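Local coordinates for argonaute protein (Marinitoga piezophila, PDB 5I4A) that uses short 5'-hydroxyl RNAs as guides to bind complementary nucleic acid and cleaves single-stranded target DNA, preferring manganese as its metal cofactor, at residues Y280-F285 and T612-Y617; E428-I433 and D467-I472; F432-M437 and T606-S611; F515-G520 and K618-L623. All blocks are in the same frame, centred on the assembly; numbering follows the deposited sequence.

From the N terminus, linker L2 supplies 280-285, which waits until 612-617, near the end of the PIWI domain, for contact 1 to close the widest of the loops involved. Nested within it, contact 2 joins 428-433 to the hairpin turn 467-472, and contact 3 joins 432-437 to 606-611; their first segments overlap, sharing Phe432 and Ile433. Contact 4 opens at 515-520, after contact 2 has closed, and ends at 618-623, so it crosses contacts 1 and 3. Together the segments 606-611, 612-617 and 618-623 form one continuous run tied successively to strand 433-434, at the edge of a three-stranded sheet with linker L2, to that linker and to a central RNase H strand.

Contact 1 (Y280-F285 and T612-Y617); sequences YAKDVF and TPYTNY. With nucleotides of chain B.
Lys282 and Pro613 bring the two backbones together, their CA atoms 4.8 Å apart, where the 3-10 segment 281-283 of linker L2 meets a type I beta turn of the PIWI domain running from Thr612 to Thr615. No direct hydrogen bond joins the segments. Instead a water 3.0 Å from Lys282 N accepts from that amide and donates to Pro613 O.

Pro613 carries the apolar part. Pro613 CB lies 3.6 Å from Lys282 CA, with the Ala281 methyl beside it. Pro613 CG meets Val284 CG1 at 3.9 Å, and Phe285 CE2 also meets Pro613 CG; both of these side chains cross the proline at about a right angle. Tyr614 starts away from the linker, but with CG anti to its carbonyl carbon (chi1 -57°) the ring turns back, and CE1 comes to 3.9 Å from Lys282 CB. Beyond the pair, Pro613 rests on Tyr420 of helix 412-424, and Lys416 of that helix makes a cation-pi contact with Phe285.

The turn also holds the guide. Thr612 OG1 accepts from Tyr614 N at 3.2 Å (152°), an ST turn, and hydrogen-bonds O2' of U3 of chain B at 3.0 Å. Thr615 OG1 lies 2.4 Å from this O2', so short that the contact is doubtful. A valine in place of Thr612 would probably leave the Tyr614 amide without its side-chain acceptor and the ribose hydroxyl with one partner fewer. Apolar packing and one water thus dock the turn on linker L2, while the Thr612 hydroxyl bonds the 2'-OH that distinguishes RNA from DNA, consistent with an RNA guide.

Contact 2 (E428-I433 and D467-I472); sequences ECKPFI and DNTGDI
Lys430 sends its CG anti to the backbone N (chi1 178°) and then bends twice, at chi2 55° and chi3 66°, which curls the chain over and delivers NZ to the turn formed by Asp467 to Gly470. There Lys430 NZ donates to two oxygens: Thr469 O at 2.8 Å and Asp471 OD1 at 2.9 Å, the second being a salt bridge. Neither bond lies in the plane of its acceptor. NZ stands well above both the Thr469 carbonyl plane and the Asp471 carboxylate plane, with Lys430 CE following close behind, 3.4 Å from Thr469 O.

The turn links strands 458-466 and 472-482, the outer antiparallel hairpin of the RNase H-like PIWI sheet. It is a type I turn followed by a G1 beta bulge: Gly470 N bonds Asp467 O, Asp467 N bonds Asp471 O, and Gly470 takes a positive phi at which a CB would collide with the preceding carbonyl. Asp467 organises it from inside as an Asx turn. Asp467 OD1 accepts from Thr469 N at 2.8 Å and from Thr469 OG1 at 2.5 Å, both reaching it from the same face of the carboxylate, so the residue whose carbonyl receives Lys430 is itself fixed.

Lys430 is not the sole cation here. Lys506, at the end of helix 485-507, makes salt bridges to OD2 of both Asp467 and Asp471, so the Asp471 carboxylate has a lysine on each oxygen, which would probably favour its charged form. Apolar contact is slight: Ile433 CG2 approaches Thr469 CG2 at 4.4 Å.

Contact 3 (F432-M437 and T606-S611); sequences FILKKM and TRVAHS. With nucleotides of chain B.
Strand 433-434 forms one edge of a three-stranded antiparallel sheet whose other strands, 271-272 and 277-278, come from linker L2, and Phe432 and Leu434 of this stretch pack on the loop that follows helix 595-605. With CG set between its backbone N and carbonyl carbon (chi1 61°), Phe432 pushes its ring rim into that loop. Phe432 CE1 lies 3.1 Å from Arg607 O, which sits at the ring edge near its plane, so the aromatic C-H edge faces a carbonyl oxygen. The next rim atom, Phe432 CZ, comes to 3.4 Å from His610 CD2, meeting the imidazole at its own edge and in its plane; the two rings are inclined at 72°, centroids 5.6 Å apart.

Leu434 CD1 meets Val608 CG1 at 3.7 Å, the side chains crossing nearly at right angles, and Met437 CG lies 4.2 Å from Val608 CG1. A water lies 2.9 Å from Phe432 O and 2.8 Å from Val608 O, although other acceptors compete for its two protons. An alanine in place of Phe432 would probably open a gap beside Arg607 O and take the Phe432 rim from the edge of the His610 ring.

The polar groups of Arg607 and His610 are held from outside: Tyr271 OH bonds both His610 NE2 and Arg607 NH1, and its ring meets Phe432 edge-to-face. Thr615 O takes the other imidazole nitrogen, ND1. Tyr420 of helix 412-424 covers Phe432 and His610, while Leu604 of helix 595-605 packs on Leu434 and Met437, so the contact is wedged between two helices and the linker strand 271-272.

Contact 4 (F515-G520 and K618-L623); sequences FILRDG and KLPYPL. With nucleotides of chain B.
Leu517 and Leu623 interlock, each filling a hollow of the other segment, with their CA atoms 6.8 Å apart. The Leu517 branch ends between the two prolines at the helix start: CD1 settles 3.7 Å from Pro620 CB and 3.8 Å from Pro622 CG, so one methyl touches both rings. Its chi1 of -34°, well off a staggered position, suggests that the side chain is twisted to suit this seat.

The return bump is Leu623. Leu623 CG rests 3.9 Å from Leu517 CB, and the two methyls spread over the strand. Leu623 CD2 lies along the strand backbone, 3.3 Å from Leu517 O and 3.9 Å from Asp519 N, while Leu623 CD1 lies 4.1 Å from Arg518 O.

In the RNase H fold of the PIWI domain this seats helix 621-631, with Pro620 at its N-cap, on strand 513-519 of the central sheet. The same two elements carry part of the active site: Asp519 ends the strand and is inferred to be catalytic and, by similarity, a manganese ligand, the nearest side-chain atoms of Asp519 and Asn627, the latter from the helix, being about 3 Å apart. Asp449, on the neighbouring strand 443-452, also lies close to Asp519.

Leu605 of helix 595-605 packs on both Leu517 and Pro620, and Val543 and Val545 of strand 539-546 lie against Leu517 and Leu623 respectively.

Contact 1 (Y280-F285 and T612-Y617)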
# COMPACT_ATOMS: atom_id res chain seq x y z
N TYR A 280 -24.95 -0.30 1.19
CA TYR A 280 -24.31 -1.59 0.94
C TYR A 280 -24.17 -1.77 -0.57
O TYR A 280 -25.17 -1.81 -1.29
CB TYR A 280 -25.12 -2.74 1.54
CG TYR A 280 -25.46 -2.56 3.00
CD1 TYR A 280 -24.55 -2.90 3.99
CD2 TYR A 280 -26.70 -2.06 3.39
CE1 TYR A 280 -24.86 -2.74 5.33
CE2 TYR A 280 -27.02 -1.90 4.73
CZ TYR A 280 -26.09 -2.24 5.69
OH TYR A 280 -26.40 -2.08 7.03
N ALA A 281 -22.92 -1.88 -1.04
CA ALA A 281 -22.69 -2.09 -2.46
C ALA A 281 -23.39 -3.34 -2.97
O ALA A 281 -23.84 -3.37 -4.12
CB ALA A 281 -21.19 -2.17 -2.74
N LYS A 282 -23.53 -4.36 -2.12
CA LYS A 282 -24.17 -5.61 -2.51
C LYS A 282 -25.65 -5.45 -2.83
O LYS A 282 -26.22 -6.33 -3.49
CB LYS A 282 -23.98 -6.66 -1.41
CG LYS A 282 -24.64 -6.28 -0.10
CD LYS A 282 -24.60 -7.42 0.89
CE LYS A 282 -25.26 -7.01 2.20
NZ LYS A 282 -25.48 -8.17 3.10
N ASP A 283 -26.28 -4.36 -2.40
CA ASP A 283 -27.64 -4.09 -2.84
C ASP A 283 -27.74 -3.77 -4.32
O ASP A 283 -28.84 -3.55 -4.81
CB ASP A 283 -28.24 -2.93 -2.03
CG ASP A 283 -28.85 -3.39 -0.74
OD1 ASP A 283 -29.05 -4.61 -0.59
OD2 ASP A 283 -29.13 -2.52 0.12
N VAL A 284 -26.61 -3.74 -5.04
CA VAL A 284 -26.66 -3.58 -6.49
C VAL A 284 -27.51 -4.68 -7.12
O VAL A 284 -28.15 -4.46 -8.16
CB VAL A 284 -25.23 -3.55 -7.07
CG1 VAL A 284 -24.55 -4.91 -6.93
CG2 VAL A 284 -25.23 -3.08 -8.53
N PHE A 285 -27.54 -5.87 -6.51
CA PHE A 285 -28.37 -6.96 -7.01
C PHE A 285 -29.85 -6.78 -6.67
O PHE A 285 -30.68 -7.48 -7.25
CB PHE A 285 -27.88 -8.29 -6.45
CG PHE A 285 -26.50 -8.67 -6.92
CD1 PHE A 285 -26.31 -9.18 -8.20
CD2 PHE A 285 -25.41 -8.52 -6.09
CE1 PHE A 285 -25.04 -9.52 -8.63
CE2 PHE A 285 -24.14 -8.87 -6.52
CZ PHE A 285 -23.96 -9.37 -7.79
N THR A 612 -15.58 -5.85 -6.43
CA THR A 612 -16.76 -6.65 -6.19
C THR A 612 -17.58 -5.86 -5.16
O THR A 612 -17.05 -5.04 -4.50
CB THR A 612 -16.57 -8.07 -5.68
OG1 THR A 612 -16.25 -8.05 -4.30
CG2 THR A 612 -15.51 -8.82 -6.46
N PRO A 613 -18.86 -6.13 -5.03
CA PRO A 613 -19.67 -5.42 -4.02
C PRO A 613 -19.36 -5.82 -2.58
O PRO A 613 -19.82 -5.14 -1.66
CB PRO A 613 -21.11 -5.78 -4.38
CG PRO A 613 -21.05 -6.24 -5.80
CD PRO A 613 -19.71 -6.87 -5.97
N TYR A 614 -18.58 -6.88 -2.37
CA TYR A 614 -18.35 -7.44 -1.04
C TYR A 614 -17.07 -6.94 -0.38
O TYR A 614 -16.83 -7.26 0.78
CB TYR A 614 -18.34 -8.97 -1.12
CG TYR A 614 -19.62 -9.53 -1.71
CD1 TYR A 614 -20.82 -9.46 -1.02
CD2 TYR A 614 -19.63 -10.11 -2.97
CE1 TYR A 614 -22.00 -9.96 -1.55
CE2 TYR A 614 -20.80 -10.62 -3.52
CZ TYR A 614 -21.98 -10.54 -2.80
OH TYR A 614 -23.14 -11.04 -3.34
N THR A 615 -16.25 -6.17 -1.10
CA THR A 615 -15.10 -5.48 -0.52
C THR A 615 -15.03 -4.09 -1.13
O THR A 615 -15.58 -3.83 -2.20
CB THR A 615 -13.77 -6.21 -0.77
OG1 THR A 615 -13.44 -6.15 -2.17
CG2 THR A 615 -13.84 -7.67 -0.33
N ASN A 616 -14.33 -3.19 -0.44
CA ASN A 616 -14.17 -1.83 -0.93
C ASN A 616 -12.69 -1.46 -0.98
O ASN A 616 -11.86 -2.01 -0.25
CB ASN A 616 -14.94 -0.82 -0.08
CG ASN A 616 -14.64 -0.94 1.40
OD1 ASN A 616 -15.42 -1.53 2.15
ND2 ASN A 616 -13.50 -0.40 1.82
N TYR A 617 -12.38 -0.50 -1.84
CA TYR A 617 -11.02 -0.01 -1.97
C TYR A 617 -10.62 0.79 -0.73
O TYR A 617 -11.46 1.37 -0.04
CB TYR A 617 -10.88 0.85 -3.22
CG TYR A 617 -11.06 0.08 -4.51
CD1 TYR A 617 -10.43 -1.14 -4.70
CD2 TYR A 617 -11.87 0.57 -5.53
CE1 TYR A 617 -10.59 -1.85 -5.88
CE2 TYR A 617 -12.03 -0.14 -6.71
CZ TYR A 617 -11.39 -1.34 -6.88
OH TYR A 617 -11.55 -2.05 -8.05
P U B 3 -10.88 -10.76 -9.37
OP1 U B 3 -10.43 -9.71 -10.32
OP2 U B 3 -9.89 -11.70 -8.80
O5' U B 3 -11.63 -10.04 -8.17
C5' U B 3 -10.96 -9.81 -6.95
C4' U B 3 -11.92 -9.39 -5.87
O4' U B 3 -12.70 -10.53 -5.42
C3' U B 3 -11.28 -8.85 -4.61
O3' U B 3 -10.95 -7.48 -4.72
C2' U B 3 -12.33 -9.13 -3.54
O2' U B 3 -13.34 -8.14 -3.57
C1' U B 3 -12.91 -10.46 -4.03
N1 U B 3 -12.23 -11.61 -3.41
C2 U B 3 -12.42 -11.85 -2.05
O2 U B 3 -13.13 -11.16 -1.34
N3 U B 3 -11.75 -12.93 -1.56
C4 U B 3 -10.92 -13.79 -2.25
O4 U B 3 -10.39 -14.73 -1.66
C5 U B 3 -10.77 -13.48 -3.64
C6 U B 3 -11.42 -12.43 -4.15
O HOH W 1 -21.73 -4.84 0.18

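Contact 2 (E428-I433 and D467-I472)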
# COMPACT_ATOMS: atom_id res chain seq x y z
N GLU A 428 -19.86 0.77 -21.43
CA GLU A 428 -21.19 1.36 -21.53
C GLU A 428 -22.02 1.12 -20.28
O GLU A 428 -23.16 1.61 -20.21
CB GLU A 428 -21.92 0.83 -22.76
CG GLU A 428 -21.34 1.30 -24.09
CD GLU A 428 -20.06 0.57 -24.45
OE1 GLU A 428 -19.90 -0.60 -24.03
OE2 GLU A 428 -19.20 1.17 -25.14
N CYS A 429 -21.50 0.39 -19.30
CA CYS A 429 -22.20 0.14 -18.05
C CYS A 429 -21.68 1.07 -16.95
O CYS A 429 -20.57 1.59 -17.02
CB CYS A 429 -22.04 -1.31 -17.61
SG CYS A 429 -22.91 -2.51 -18.64
N LYS A 430 -22.51 1.26 -15.94
CA LYS A 430 -22.13 2.00 -14.73
C LYS A 430 -22.86 1.34 -13.57
O LYS A 430 -24.07 1.50 -13.41
CB LYS A 430 -22.46 3.48 -14.82
CG LYS A 430 -22.12 4.27 -13.56
CD LYS A 430 -20.66 4.10 -13.15
CE LYS A 430 -19.71 4.70 -14.17
NZ LYS A 430 -18.29 4.47 -13.78
N PRO A 431 -22.15 0.55 -12.76
CA PRO A 431 -22.82 -0.14 -11.64
C PRO A 431 -23.53 0.80 -10.68
O PRO A 431 -24.59 0.44 -10.15
CB PRO A 431 -21.66 -0.88 -10.96
CG PRO A 431 -20.69 -1.14 -12.08
CD PRO A 431 -20.76 0.09 -12.94
N PHE A 432 -22.99 1.99 -10.45
CA PHE A 432 -23.55 2.94 -9.49
C PHE A 432 -22.83 4.27 -9.64
O PHE A 432 -21.71 4.33 -10.16
CB PHE A 432 -23.43 2.43 -8.05
CG PHE A 432 -22.00 2.23 -7.60
CD1 PHE A 432 -21.24 3.30 -7.16
CD2 PHE A 432 -21.43 0.97 -7.62
CE1 PHE A 432 -19.93 3.12 -6.76
CE2 PHE A 432 -20.12 0.78 -7.21
CZ PHE A 432 -19.37 1.86 -6.78
N ILE A 433 -23.48 5.33 -9.17
CA ILE A 433 -22.80 6.59 -8.93
C ILE A 433 -23.01 6.96 -7.47
O ILE A 433 -24.01 6.57 -6.85
CB ILE A 433 -23.29 7.73 -9.86
CG1 ILE A 433 -24.72 8.13 -9.52
CG2 ILE A 433 -23.16 7.31 -11.32
CD1 ILE A 433 -25.25 9.27 -10.37
N ASP A 467 -13.05 10.41 -13.61
CA ASP A 467 -14.07 11.43 -13.43
C ASP A 467 -14.89 11.14 -12.17
O ASP A 467 -14.58 10.22 -11.40
CB ASP A 467 -14.95 11.54 -14.69
CG ASP A 467 -15.80 10.29 -14.96
OD1 ASP A 467 -16.02 9.47 -14.05
OD2 ASP A 467 -16.26 10.15 -16.11
N ASN A 468 -15.95 11.92 -11.96
CA ASN A 468 -16.76 11.81 -10.75
C ASN A 468 -17.52 10.50 -10.68
O ASN A 468 -17.97 10.12 -9.59
CB ASN A 468 -17.74 12.98 -10.67
CG ASN A 468 -18.85 12.88 -11.69
OD1 ASN A 468 -18.60 12.88 -12.90
ND2 ASN A 468 -20.08 12.78 -11.22
N THR A 469 -17.69 9.80 -11.80
CA THR A 469 -18.42 8.54 -11.84
C THR A 469 -17.53 7.32 -11.69
O THR A 469 -18.04 6.20 -11.62
CB THR A 469 -19.20 8.42 -13.16
OG1 THR A 469 -18.27 8.30 -14.25
CG2 THR A 469 -20.06 9.65 -13.38
N GLY A 470 -16.21 7.51 -11.65
CA GLY A 470 -15.30 6.39 -11.62
C GLY A 470 -14.82 5.91 -12.97
O GLY A 470 -14.02 4.97 -13.03
N ASP A 471 -15.29 6.51 -14.06
CA ASP A 471 -14.75 6.19 -15.38
C ASP A 471 -13.28 6.57 -15.44
O ASP A 471 -12.90 7.67 -15.02
CB ASP A 471 -15.53 6.91 -16.48
CG ASP A 471 -16.84 6.23 -16.82
OD1 ASP A 471 -17.07 5.10 -16.33
OD2 ASP A 471 -17.63 6.81 -17.59
N ILE A 472 -12.46 5.67 -15.95
CA ILE A 472 -11.03 5.94 -16.08
C ILE A 472 -10.81 6.74 -17.37
O ILE A 472 -11.11 6.26 -18.46
CB ILE A 472 -10.22 4.64 -16.08
CG1 ILE A 472 -10.47 3.88 -14.78
CG2 ILE A 472 -8.74 4.94 -16.25
CD1 ILE A 472 -9.75 2.57 -14.71

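Contact 3 (F432-M437 and T606-S611)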
# COMPACT_ATOMS: atom_id res chain seq x y z
N PHE A 432 -22.99 1.99 -10.45
CA PHE A 432 -23.55 2.94 -9.49
C PHE A 432 -22.83 4.27 -9.64
O PHE A 432 -21.71 4.33 -10.16
CB PHE A 432 -23.43 2.43 -8.05
CG PHE A 432 -22.00 2.23 -7.60
CD1 PHE A 432 -21.24 3.30 -7.16
CD2 PHE A 432 -21.43 0.97 -7.62
CE1 PHE A 432 -19.93 3.12 -6.76
CE2 PHE A 432 -20.12 0.78 -7.21
CZ PHE A 432 -19.37 1.86 -6.78
N ILE A 433 -23.48 5.33 -9.17
CA ILE A 433 -22.80 6.59 -8.93
C ILE A 433 -23.01 6.96 -7.47
O ILE A 433 -24.01 6.57 -6.85
CB ILE A 433 -23.29 7.73 -9.86
CG1 ILE A 433 -24.72 8.13 -9.52
CG2 ILE A 433 -23.16 7.31 -11.32
CD1 ILE A 433 -25.25 9.27 -10.37
N LEU A 434 -22.05 7.68 -6.91
CA LEU A 434 -22.15 8.10 -5.52
C LEU A 434 -23.08 9.29 -5.41
O LEU A 434 -23.00 10.23 -6.20
CB LEU A 434 -20.77 8.44 -4.95
CG LEU A 434 -19.76 7.29 -4.90
CD1 LEU A 434 -18.57 7.68 -4.05
CD2 LEU A 434 -20.41 6.02 -4.37
N LYS A 435 -23.99 9.24 -4.44
CA LYS A 435 -24.96 10.32 -4.27
C LYS A 435 -24.27 11.66 -4.08
O LYS A 435 -24.69 12.67 -4.65
CB LYS A 435 -25.88 10.01 -3.08
CG LYS A 435 -27.23 10.68 -3.15
CD LYS A 435 -28.06 10.37 -1.91
CE LYS A 435 -29.48 10.88 -2.07
NZ LYS A 435 -29.49 12.24 -2.67
N LYS A 436 -23.19 11.68 -3.29
CA LYS A 436 -22.47 12.92 -3.02
C LYS A 436 -21.50 13.31 -4.13
O LYS A 436 -21.01 14.44 -4.13
CB LYS A 436 -21.71 12.79 -1.69
CG LYS A 436 -22.62 12.68 -0.48
CD LYS A 436 -21.84 12.53 0.81
CE LYS A 436 -22.75 12.72 2.02
NZ LYS A 436 -22.03 12.53 3.31
N MET A 437 -21.22 12.41 -5.07
CA MET A 437 -20.37 12.72 -6.21
C MET A 437 -21.14 13.15 -7.45
O MET A 437 -20.51 13.52 -8.44
CB MET A 437 -19.48 11.52 -6.56
CG MET A 437 -18.43 11.18 -5.51
SD MET A 437 -17.22 12.50 -5.30
CE MET A 437 -16.38 12.45 -6.88
N THR A 606 -12.54 6.62 -2.77
CA THR A 606 -12.30 5.22 -2.43
C THR A 606 -13.50 4.33 -2.72
O THR A 606 -13.38 3.10 -2.63
CB THR A 606 -11.91 5.08 -0.95
OG1 THR A 606 -13.08 5.18 -0.13
CG2 THR A 606 -10.93 6.18 -0.55
N ARG A 607 -14.65 4.91 -3.07
CA ARG A 607 -15.87 4.15 -3.31
C ARG A 607 -16.49 4.39 -4.67
O ARG A 607 -17.54 3.80 -4.96
CB ARG A 607 -16.92 4.47 -2.23
CG ARG A 607 -16.47 4.22 -0.81
CD ARG A 607 -16.39 2.73 -0.49
NE ARG A 607 -16.29 2.50 0.94
CZ ARG A 607 -17.34 2.40 1.75
NH1 ARG A 607 -18.57 2.49 1.26
NH2 ARG A 607 -17.16 2.20 3.05
N VAL A 608 -15.89 5.23 -5.53
CA VAL A 608 -16.47 5.48 -6.84
C VAL A 608 -16.41 4.27 -7.75
O VAL A 608 -16.99 4.29 -8.84
CB VAL A 608 -15.79 6.68 -7.53
CG1 VAL A 608 -15.99 7.94 -6.72
CG2 VAL A 608 -14.32 6.40 -7.75
N ALA A 609 -15.72 3.21 -7.33
CA ALA A 609 -15.73 1.94 -8.03
C ALA A 609 -15.53 0.83 -7.02
O ALA A 609 -14.99 1.04 -5.93
CB ALA A 609 -14.65 1.88 -9.12
N HIS A 610 -15.98 -0.36 -7.39
CA HIS A 610 -15.78 -1.57 -6.61
C HIS A 610 -15.24 -2.66 -7.53
O HIS A 610 -15.67 -2.78 -8.67
CB HIS A 610 -17.08 -2.06 -5.95
CG HIS A 610 -17.40 -1.38 -4.65
ND1 HIS A 610 -17.21 -1.98 -3.43
CD2 HIS A 610 -17.91 -0.15 -4.39
CE1 HIS A 610 -17.58 -1.15 -2.47
NE2 HIS A 610 -18.00 -0.03 -3.02
N SER A 611 -14.29 -3.45 -7.02
CA SER A 611 -13.90 -4.67 -7.71
C SER A 611 -15.01 -5.71 -7.62
O SER A 611 -15.38 -6.33 -8.62
CB SER A 611 -12.59 -5.21 -7.13
OG SER A 611 -12.45 -6.59 -7.42
P U B 3 -10.88 -10.76 -9.37
OP1 U B 3 -10.43 -9.71 -10.32
OP2 U B 3 -9.89 -11.70 -8.80
O5' U B 3 -11.63 -10.04 -8.17
C5' U B 3 -10.96 -9.81 -6.95
C4' U B 3 -11.92 -9.39 -5.87
O4' U B 3 -12.70 -10.53 -5.42
C3' U B 3 -11.28 -8.85 -4.61
O3' U B 3 -10.95 -7.48 -4.72
C2' U B 3 -12.33 -9.13 -3.54
O2' U B 3 -13.34 -8.14 -3.57
C1' U B 3 -12.91 -10.46 -4.03
N1 U B 3 -12.23 -11.61 -3.41
C2 U B 3 -12.42 -11.85 -2.05
O2 U B 3 -13.13 -11.16 -1.34
N3 U B 3 -11.75 -12.93 -1.56
C4 U B 3 -10.92 -13.79 -2.25
O4 U B 3 -10.39 -14.73 -1.66
C5 U B 3 -10.77 -13.48 -3.64
C6 U B 3 -11.42 -12.43 -4.15
O HOH W 2 -19.44 5.65 -9.03

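Contact 4 (F515-G520 and K618-L623)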
# COMPACT_ATOMS: atom_id res chain seq x y z
N PHE A 515 -7.55 17.58 -9.06
CA PHE A 515 -7.05 16.97 -7.84
C PHE A 515 -5.85 16.09 -8.18
O PHE A 515 -5.98 15.13 -8.95
CB PHE A 515 -8.14 16.13 -7.17
CG PHE A 515 -9.29 16.93 -6.62
CD1 PHE A 515 -10.15 17.61 -7.48
CD2 PHE A 515 -9.53 17.00 -5.26
CE1 PHE A 515 -11.21 18.34 -6.98
CE2 PHE A 515 -10.59 17.73 -4.76
CZ PHE A 515 -11.43 18.40 -5.62
N ILE A 516 -4.69 16.43 -7.62
CA ILE A 516 -3.47 15.66 -7.83
C ILE A 516 -3.17 14.94 -6.52
O ILE A 516 -2.72 15.56 -5.55
CB ILE A 516 -2.29 16.55 -8.27
CG1 ILE A 516 -2.59 17.21 -9.62
CG2 ILE A 516 -1.01 15.73 -8.36
CD1 ILE A 516 -3.24 18.57 -9.50
N LEU A 517 -3.43 13.64 -6.50
CA LEU A 517 -3.19 12.81 -5.33
C LEU A 517 -1.89 12.04 -5.53
O LEU A 517 -1.73 11.35 -6.55
CB LEU A 517 -4.36 11.86 -5.10
CG LEU A 517 -5.75 12.38 -5.47
CD1 LEU A 517 -6.80 11.31 -5.25
CD2 LEU A 517 -6.10 13.64 -4.69
N ARG A 518 -0.98 12.17 -4.58
CA ARG A 518 0.36 11.61 -4.69
C ARG A 518 0.54 10.48 -3.69
O ARG A 518 0.18 10.61 -2.52
CB ARG A 518 1.41 12.70 -4.45
CG ARG A 518 2.85 12.21 -4.37
CD ARG A 518 3.34 11.64 -5.69
NE ARG A 518 4.77 11.35 -5.64
CZ ARG A 518 5.71 12.16 -6.11
NH1 ARG A 518 5.38 13.31 -6.68
NH2 ARG A 518 6.99 11.82 -6.01
N ASP A 519 1.08 9.36 -4.17
CA ASP A 519 1.45 8.24 -3.30
C ASP A 519 2.70 8.63 -2.53
O ASP A 519 3.82 8.54 -3.04
CB ASP A 519 1.67 6.98 -4.13
CG ASP A 519 2.10 5.79 -3.28
OD1 ASP A 519 1.95 5.84 -2.04
OD2 ASP A 519 2.58 4.80 -3.86
N GLY A 520 2.51 9.08 -1.30
CA GLY A 520 3.59 9.62 -0.51
C GLY A 520 3.67 11.13 -0.60
O GLY A 520 2.69 11.81 -0.91
N LYS A 618 -9.31 0.80 -0.45
CA LYS A 618 -8.77 1.55 0.68
C LYS A 618 -8.22 2.91 0.28
O LYS A 618 -8.30 3.85 1.08
CB LYS A 618 -7.66 0.73 1.36
CG LYS A 618 -8.18 -0.50 2.08
CD LYS A 618 -7.14 -1.60 2.13
CE LYS A 618 -7.73 -2.86 2.76
NZ LYS A 618 -6.99 -4.09 2.37
N LEU A 619 -7.68 3.03 -0.92
CA LEU A 619 -7.12 4.27 -1.44
C LEU A 619 -8.07 4.89 -2.45
O LEU A 619 -8.93 4.20 -3.02
CB LEU A 619 -5.77 4.00 -2.10
CG LEU A 619 -4.70 3.43 -1.16
CD1 LEU A 619 -3.47 2.98 -1.92
CD2 LEU A 619 -4.34 4.46 -0.10
N PRO A 620 -7.97 6.20 -2.70
CA PRO A 620 -8.77 6.81 -3.76
C PRO A 620 -8.51 6.11 -5.08
O PRO A 620 -7.38 5.73 -5.38
CB PRO A 620 -8.30 8.27 -3.78
CG PRO A 620 -6.98 8.26 -3.07
CD PRO A 620 -7.08 7.18 -2.04
N TYR A 621 -9.58 5.91 -5.84
CA TYR A 621 -9.52 5.09 -7.05
C TYR A 621 -8.39 5.48 -8.00
O TYR A 621 -7.68 4.58 -8.47
CB TYR A 621 -10.89 5.12 -7.75
CG TYR A 621 -11.08 4.06 -8.81
CD1 TYR A 621 -10.67 2.75 -8.61
CD2 TYR A 621 -11.71 4.37 -10.01
CE1 TYR A 621 -10.86 1.78 -9.58
CE2 TYR A 621 -11.91 3.41 -10.98
CZ TYR A 621 -11.48 2.12 -10.76
OH TYR A 621 -11.68 1.17 -11.74
N PRO A 622 -8.16 6.77 -8.32
CA PRO A 622 -7.00 7.08 -9.18
C PRO A 622 -5.68 6.61 -8.61
O PRO A 622 -4.82 6.12 -9.36
CB PRO A 622 -7.06 8.61 -9.30
CG PRO A 622 -7.93 9.07 -8.17
CD PRO A 622 -8.93 7.98 -7.99
N LEU A 623 -5.48 6.73 -7.29
CA LEU A 623 -4.25 6.22 -6.68
C LEU A 623 -4.23 4.70 -6.67
O LEU A 623 -3.17 4.09 -6.88
CB LEU A 623 -4.11 6.75 -5.26
CG LEU A 623 -3.39 8.09 -5.08
CD1 LEU A 623 -3.06 8.28 -3.61
CD2 LEU A 623 -2.13 8.14 -5.92
P C B 5 -5.92 -6.63 0.15
OP1 C B 5 -5.67 -5.38 0.91
OP2 C B 5 -5.58 -6.67 -1.29
O5' C B 5 -5.13 -7.81 0.87
C5' C B 5 -5.36 -8.12 2.24
C4' C B 5 -4.87 -9.51 2.58
O4' C B 5 -5.45 -10.47 1.67
C3' C B 5 -3.37 -9.72 2.46
O3' C B 5 -2.71 -9.36 3.66
C2' C B 5 -3.24 -11.21 2.14
O2' C B 5 -3.18 -11.98 3.33
C1' C B 5 -4.55 -11.52 1.41
N1 C B 5 -4.41 -11.68 -0.05
C2 C B 5 -3.93 -12.89 -0.56
O2 C B 5 -3.60 -13.79 0.23
N3 C B 5 -3.82 -13.06 -1.90
C4 C B 5 -4.19 -12.07 -2.73
N4 C B 5 -4.06 -12.28 -4.04
C5 C B 5 -4.69 -10.83 -2.24
C6 C B 5 -4.79 -10.69 -0.91